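Local structure of proteolytically activated form of PPO4 Tyrosinase (Agaricus bisporus var. bisporus H97, 4OUA) at residues 13-18 / 281-286; 95-100 / 126-131. The protein uses a pair of copper ions to hydroxylate monophenols and oxidise the resulting o-diphenols to o-quinones, the first step of melanin synthesis. All blocks are in the same frame, centred on the assembly; numbering follows the deposited sequence.

Interaction 1 of 2, residues 13-18 / 281-286. With CU1 (copper (I) ion), chain D.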
loop_
_atom_site.group_PDB
_atom_site.type_symbol
_atom_site.label_atom_id
_atom_site.label_comp_id
_atom_site.label_asym_id
_atom_site.label_seq_id
_atom_site.Cartn_x
_atom_site.Cartn_y
_atom_site.Cartn_z
ATOM N N LYS A 13 -13.141 -9.265 -5.748
ATOM C CA LYS A 13 -12.166 -10.332 -5.556
ATOM C C LYS A 13 -11.276 -10.050 -4.348
ATOM O O LYS A 13 -11.186 -8.915 -3.882
ATOM C CB LYS A 13 -11.310 -10.514 -6.810
ATOM C CG LYS A 13 -12.075 -11.055 -8.005
ATOM C CD LYS A 13 -12.764 -12.367 -7.666
ATOM C CE LYS A 13 -13.474 -12.946 -8.878
ATOM N NZ LYS A 13 -14.443 -11.979 -9.469
ATOM N N ASN A 14 -10.619 -11.090 -3.847
ATOM C CA ASN A 14 -9.789 -10.960 -2.658
ATOM C C ASN A 14 -8.349 -10.569 -2.956
ATOM O O ASN A 14 -7.760 -11.008 -3.943
ATOM C CB ASN A 14 -9.794 -12.267 -1.862
ATOM C CG ASN A 14 -11.071 -12.466 -1.078
ATOM O OD1 ASN A 14 -11.791 -11.509 -0.791
ATOM N ND2 ASN A 14 -11.358 -13.711 -0.720
ATOM N N ARG A 15 -7.794 -9.728 -2.090
ATOM C CA ARG A 15 -6.367 -9.471 -2.087
ATOM C C ARG A 15 -5.694 -10.593 -1.309
ATOM O O ARG A 15 -5.893 -10.726 -0.103
ATOM C CB ARG A 15 -6.058 -8.109 -1.468
ATOM C CG ARG A 15 -6.690 -6.944 -2.210
ATOM C CD ARG A 15 -6.422 -5.625 -1.506
ATOM N NE ARG A 15 -6.917 -4.491 -2.279
ATOM C CZ ARG A 15 -6.893 -3.232 -1.854
ATOM N NH1 ARG A 15 -6.403 -2.947 -0.656
ATOM N NH2 ARG A 15 -7.364 -2.262 -2.624
ATOM N N LEU A 16 -4.914 -11.412 -2.004
ATOM C CA LEU A 16 -4.335 -12.601 -1.394
ATOM C C LEU A 16 -3.125 -12.277 -0.525
ATOM O O LEU A 16 -2.478 -11.246 -0.697
ATOM C CB LEU A 16 -3.938 -13.610 -2.471
ATOM C CG LEU A 16 -5.048 -14.066 -3.418
ATOM C CD1 LEU A 16 -4.530 -15.134 -4.369
ATOM C CD2 LEU A 16 -6.244 -14.575 -2.635
ATOM N N ASP A 17 -2.838 -13.168 0.419
ATOM C CA ASP A 17 -1.606 -13.103 1.188
ATOM C C ASP A 17 -0.437 -13.376 0.249
ATOM O O ASP A 17 -0.464 -14.344 -0.512
ATOM C CB ASP A 17 -1.630 -14.115 2.337
ATOM C CG ASP A 17 -0.441 -13.976 3.269
ATOM O OD1 ASP A 17 0.686 -14.327 2.860
ATOM O OD2 ASP A 17 -0.638 -13.525 4.417
ATOM N N ILE A 18 0.582 -12.522 0.297
ATOM C CA ILE A 18 1.711 -12.621 -0.624
ATOM C C ILE A 18 2.368 -14.003 -0.584
ATOM O O ILE A 18 2.946 -14.449 -1.574
ATOM C CB ILE A 18 2.777 -11.544 -0.324
ATOM C CG1 ILE A 18 3.781 -11.448 -1.475
ATOM C CG2 ILE A 18 3.481 -11.835 0.991
ATOM C CD1 ILE A 18 3.152 -11.125 -2.812
ATOM N N HIS A 281 2.826 -3.430 1.766
ATOM C CA HIS A 281 2.682 -2.983 3.144
ATOM C C HIS A 281 1.297 -2.400 3.387
ATOM O O HIS A 281 0.548 -2.881 4.238
ATOM C CB HIS A 281 3.750 -1.941 3.486
ATOM C CG HIS A 281 3.673 -1.438 4.894
ATOM N ND1 HIS A 281 4.086 -0.172 5.260
ATOM C CD2 HIS A 281 3.232 -2.030 6.029
ATOM C CE1 HIS A 281 3.911 -0.014 6.558
ATOM N NE2 HIS A 281 3.386 -1.122 7.048
ATOM N N HIS A 282 0.964 -1.361 2.631
ATOM C CA HIS A 282 -0.271 -0.620 2.848
ATOM C C HIS A 282 -1.504 -1.372 2.357
ATOM O O HIS A 282 -2.634 -0.971 2.640
ATOM C CB HIS A 282 -0.179 0.751 2.181
ATOM C CG HIS A 282 0.622 1.741 2.966
ATOM N ND1 HIS A 282 0.042 2.660 3.815
ATOM C CD2 HIS A 282 1.958 1.945 3.048
ATOM C CE1 HIS A 282 0.986 3.394 4.377
ATOM N NE2 HIS A 282 2.159 2.977 3.932
ATOM N N SER A 283 -1.292 -2.504 1.610
ATOM C CA SER A 283 -2.394 -3.406 1.304
ATOM C C SER A 283 -2.767 -4.161 2.571
ATOM O O SER A 283 -3.936 -4.462 2.812
ATOM C CB SER A 283 -2.021 -4.384 0.191
ATOM O OG SER A 283 -3.026 -5.372 0.031
ATOM N N ASN A 284 -1.753 -4.457 3.379
ATOM C CA ASN A 284 -1.945 -5.137 4.651
ATOM C C ASN A 284 -2.409 -4.163 5.726
ATOM O O ASN A 284 -3.169 -4.529 6.622
ATOM C CB ASN A 284 -0.654 -5.833 5.083
ATOM C CG ASN A 284 -0.820 -6.628 6.361
ATOM O OD1 ASN A 284 -1.498 -7.657 6.379
ATOM N ND2 ASN A 284 -0.192 -6.163 7.435
ATOM N N VAL A 285 -1.940 -2.923 5.632
ATOM C CA VAL A 285 -2.403 -1.866 6.520
ATOM C C VAL A 285 -3.897 -1.659 6.322
ATOM O O VAL A 285 -4.631 -1.378 7.269
ATOM C CB VAL A 285 -1.661 -0.542 6.273
ATOM C CG1 VAL A 285 -2.349 0.603 7.004
ATOM C CG2 VAL A 285 -0.205 -0.664 6.695
ATOM N N ASP A 286 -4.341 -1.811 5.079
ATOM C CA ASP A 286 -5.751 -1.676 4.751
ATOM C C ASP A 286 -6.533 -2.880 5.261
ATOM O O ASP A 286 -7.703 -2.760 5.623
ATOM C CB ASP A 286 -5.940 -1.519 3.243
ATOM C CG ASP A 286 -7.366 -1.175 2.870
ATOM O OD1 ASP A 286 -7.703 0.027 2.864
ATOM O OD2 ASP A 286 -8.148 -2.105 2.582
HETATM CU CU CU1 D . 3.327 4.180 4.968
HETATM O O HOH W 1 3.126 6.431 4.751
#
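On helix 277-295, a copper-binding helix of the tyrosinase di-copper domain, Ser283 and Asp286 meet Arg15 of the N-terminal segment 13-18. His282 sits in the same turn and binds copper through NE2 at 2.0 Å. His250 and His254 are the other two protein ligands of this ion, and water 1 lies 2.3 Å from it. The His282 imidazole is turned from segment 13-18, so the N-terminal segment meets another side of the helix than the metal does.

Arg15 makes the contact through its side chain. Its CG stands anti to the carbonyl carbon (chi1 -61°), and the chain then runs extended to NE. This carries the guanidinium past Ser283 to Asp286. On the way, Arg15 CD packs 3.7 Å from Ser283 OG, a hydroxyl that is hydrogen-bonded to Gln128 O.

The Arg15 and Asp286 side chains cross at about a right angle. Their guanidinium and carboxylate planes are 50° apart. Both charges have other partners: Arg15 NH2 forms a salt bridge with Glu98, and Asp286 OD1 forms one with Arg91. Tyr349 and Tyr351 hydrogen-bond to Asp286 OD2 through their hydroxyls. Between the two residues there is a long salt bridge, Arg15 NH1 to Asp286 OD2 at 3.8 Å; the oxygen lies far off the guanidinium plane, so the attraction is one of charge without a directed N-H.

Interaction 2 of 2, residues 95-100 / 126-131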
loop_
_atom_site.group_PDB
_atom_site.type_symbol
_atom_site.label_atom_id
_atom_site.label_comp_id
_atom_site.label_asym_id
_atom_site.label_seq_id
_atom_site.Cartn_x
_atom_site.Cartn_y
_atom_site.Cartn_z
ATOM N N SER A 95 -6.169 1.779 -3.966
ATOM C CA SER A 95 -7.220 1.496 -4.937
ATOM C C SER A 95 -6.861 1.988 -6.334
ATOM O O SER A 95 -7.094 1.290 -7.323
ATOM C CB SER A 95 -8.537 2.124 -4.489
ATOM O OG SER A 95 -8.928 1.610 -3.231
ATOM N N ILE A 96 -6.302 3.192 -6.416
ATOM C CA ILE A 96 -5.899 3.739 -7.705
ATOM C C ILE A 96 -4.719 2.949 -8.251
ATOM O O ILE A 96 -4.634 2.692 -9.452
ATOM C CB ILE A 96 -5.527 5.232 -7.610
ATOM C CG1 ILE A 96 -5.254 5.798 -9.005
ATOM C CG2 ILE A 96 -4.325 5.436 -6.701
ATOM C CD1 ILE A 96 -6.421 5.647 -9.958
ATOM N N TYR A 97 -3.817 2.553 -7.358
ATOM C CA TYR A 97 -2.665 1.745 -7.740
ATOM C C TYR A 97 -3.105 0.385 -8.262
ATOM O O TYR A 97 -2.704 -0.034 -9.346
ATOM C CB TYR A 97 -1.717 1.564 -6.555
ATOM C CG TYR A 97 -0.450 0.818 -6.900
ATOM C CD1 TYR A 97 0.641 1.482 -7.443
ATOM C CD2 TYR A 97 -0.343 -0.549 -6.681
ATOM C CE1 TYR A 97 1.805 0.805 -7.759
ATOM C CE2 TYR A 97 0.816 -1.235 -6.993
ATOM C CZ TYR A 97 1.887 -0.553 -7.529
ATOM O OH TYR A 97 3.039 -1.236 -7.841
ATOM N N GLU A 98 -3.929 -0.298 -7.474
ATOM C CA GLU A 98 -4.484 -1.590 -7.855
ATOM C C GLU A 98 -5.253 -1.486 -9.169
ATOM O O GLU A 98 -5.200 -2.391 -10.003
ATOM C CB GLU A 98 -5.396 -2.121 -6.750
ATOM C CG GLU A 98 -5.999 -3.481 -7.036
ATOM C CD GLU A 98 -6.973 -3.922 -5.959
ATOM O OE1 GLU A 98 -7.850 -3.116 -5.579
ATOM O OE2 GLU A 98 -6.856 -5.074 -5.490
ATOM N N GLN A 99 -5.965 -0.377 -9.342
ATOM C CA GLN A 99 -6.709 -0.115 -10.569
ATOM C C GLN A 99 -5.773 -0.014 -11.771
ATOM O O GLN A 99 -5.900 -0.771 -12.735
ATOM C CB GLN A 99 -7.527 1.172 -10.430
ATOM C CG GLN A 99 -8.176 1.649 -11.719
ATOM C CD GLN A 99 -8.810 3.019 -11.577
ATOM O OE1 GLN A 99 -9.275 3.391 -10.500
ATOM N NE2 GLN A 99 -8.821 3.782 -12.664
ATOM N N ILE A 100 -4.836 0.924 -11.702
ATOM C CA ILE A 100 -3.871 1.132 -12.773
ATOM C C ILE A 100 -3.040 -0.118 -13.026
ATOM O O ILE A 100 -2.726 -0.444 -14.172
ATOM C CB ILE A 100 -2.928 2.305 -12.457
ATOM C CG1 ILE A 100 -3.710 3.619 -12.419
ATOM C CG2 ILE A 100 -1.807 2.379 -13.481
ATOM C CD1 ILE A 100 -4.442 3.930 -13.709
ATOM N N LEU A 126 -7.189 -10.157 -10.591
ATOM C CA LEU A 126 -5.947 -9.654 -10.014
ATOM C C LEU A 126 -6.184 -8.501 -9.042
ATOM O O LEU A 126 -6.850 -7.520 -9.371
ATOM C CB LEU A 126 -4.985 -9.209 -11.116
ATOM C CG LEU A 126 -3.628 -8.710 -10.616
ATOM C CD1 LEU A 126 -2.942 -9.782 -9.784
ATOM C CD2 LEU A 126 -2.748 -8.284 -11.777
ATOM N N ARG A 127 -5.629 -8.636 -7.842
ATOM C CA ARG A 127 -5.726 -7.608 -6.814
ATOM C C ARG A 127 -4.383 -7.458 -6.107
ATOM O O ARG A 127 -3.541 -8.352 -6.171
ATOM C CB ARG A 127 -6.821 -7.952 -5.801
ATOM C CG ARG A 127 -8.216 -8.087 -6.389
ATOM C CD ARG A 127 -8.751 -6.750 -6.871
ATOM N NE ARG A 127 -10.159 -6.834 -7.250
ATOM C CZ ARG A 127 -10.589 -7.245 -8.438
ATOM N NH1 ARG A 127 -9.720 -7.614 -9.369
ATOM N NH2 ARG A 127 -11.889 -7.290 -8.698
ATOM N N GLN A 128 -4.186 -6.334 -5.429
ATOM C CA GLN A 128 -2.930 -6.085 -4.730
ATOM C C GLN A 128 -2.783 -6.973 -3.496
ATOM O O GLN A 128 -3.532 -6.831 -2.529
ATOM C CB GLN A 128 -2.822 -4.612 -4.330
ATOM C CG GLN A 128 -1.567 -4.278 -3.533
ATOM C CD GLN A 128 -0.287 -4.602 -4.284
ATOM O OE1 GLN A 128 0.615 -5.246 -3.747
ATOM N NE2 GLN A 128 -0.200 -4.150 -5.529
ATOM N N PRO A 129 -1.808 -7.895 -3.527
ATOM C CA PRO A 129 -1.529 -8.788 -2.396
ATOM C C PRO A 129 -1.044 -8.016 -1.173
ATOM O O PRO A 129 -0.516 -6.914 -1.319
ATOM C CB PRO A 129 -0.429 -9.706 -2.936
ATOM C CG PRO A 129 0.238 -8.901 -3.996
ATOM C CD PRO A 129 -0.858 -8.096 -4.634
ATOM N N TYR A 130 -1.223 -8.586 0.014
ATOM C CA TYR A 130 -0.823 -7.903 1.239
ATOM C C TYR A 130 0.296 -8.647 1.955
ATOM O O TYR A 130 0.398 -9.871 1.878
ATOM C CB TYR A 130 -2.021 -7.724 2.178
ATOM C CG TYR A 130 -2.631 -9.015 2.680
ATOM C CD1 TYR A 130 -2.099 -9.676 3.778
ATOM C CD2 TYR A 130 -3.746 -9.566 2.063
ATOM C CE1 TYR A 130 -2.653 -10.852 4.241
ATOM C CE2 TYR A 130 -4.308 -10.743 2.521
ATOM C CZ TYR A 130 -3.757 -11.382 3.609
ATOM O OH TYR A 130 -4.311 -12.553 4.070
ATOM N N TRP A 131 1.130 -7.884 2.650
ATOM C CA TRP A 131 2.264 -8.419 3.391
ATOM C C TRP A 131 1.915 -8.537 4.875
ATOM O O TRP A 131 1.997 -7.560 5.620
ATOM C CB TRP A 131 3.485 -7.520 3.181
ATOM C CG TRP A 131 4.718 -7.925 3.926
ATOM C CD1 TRP A 131 5.002 -9.151 4.453
ATOM C CD2 TRP A 131 5.839 -7.087 4.229
ATOM N NE1 TRP A 131 6.233 -9.129 5.065
ATOM C CE2 TRP A 131 6.766 -7.871 4.942
ATOM C CE3 TRP A 131 6.147 -5.749 3.967
ATOM C CZ2 TRP A 131 7.979 -7.362 5.394
ATOM C CZ3 TRP A 131 7.351 -5.246 4.418
ATOM C CH2 TRP A 131 8.252 -6.051 5.123
#
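Glu98 and Gln128 carry most of this contact, in which helix 86-109 of the di-copper domain meets the loop that follows helix 116-125. The same helix bears the copper ligand His90 further back along the chain. Glu98 extends toward the loop, with CG anti to the backbone N (chi1 -179°). Its OE2 accepts a hydrogen bond from the backbone N of Gln128 at 3.0 Å, with an N-H...O angle of 152°. The exact place of OE2 is less sure, because it sits too near Arg127 in the model. OE1 is taken up by Arg15. With an alanine here, the buried Gln128 N would probably lose its acceptor and the Arg15 guanidinium this countercharge.

The Gln128 chain bends at chi2 (59°) and brings its amide to the edge of the Tyr97 ring, near CE2. The Tyr97 ring also stacks with Trp279. The Arg127 chain crosses Glu98 at a slant, its guanidinium nearly perpendicular to the carboxylate and held by carbonyls. NE bonds to Asn348 O. NH1 bonds to Leu126 O at 2.9 Å, with the oxygen in the guanidinium plane and NH1 well above the carbonyl plane.

Both contacts are buried about 8 Å from the centre of the molecule, their own centres about 8 Å apart. Along the chain, interaction 2 is nested inside the loop closed by interaction 1. They join different helices of the di-copper domain: 277-295 in interaction 1 and 86-109 in interaction 2. Segments 13-18 and 126-131 also meet directly, Leu16 O lying 3.0 Å from Tyr130 N in a probable hydrogen bond. The chemistry differs. Interaction 1 has no hydrogen bond between its segments and relies on side-chain packing and one long salt bridge beside a copper ligand. Interaction 2 buries more surface, about 200 against 110 Å², and sets a carboxylate against loop backbone.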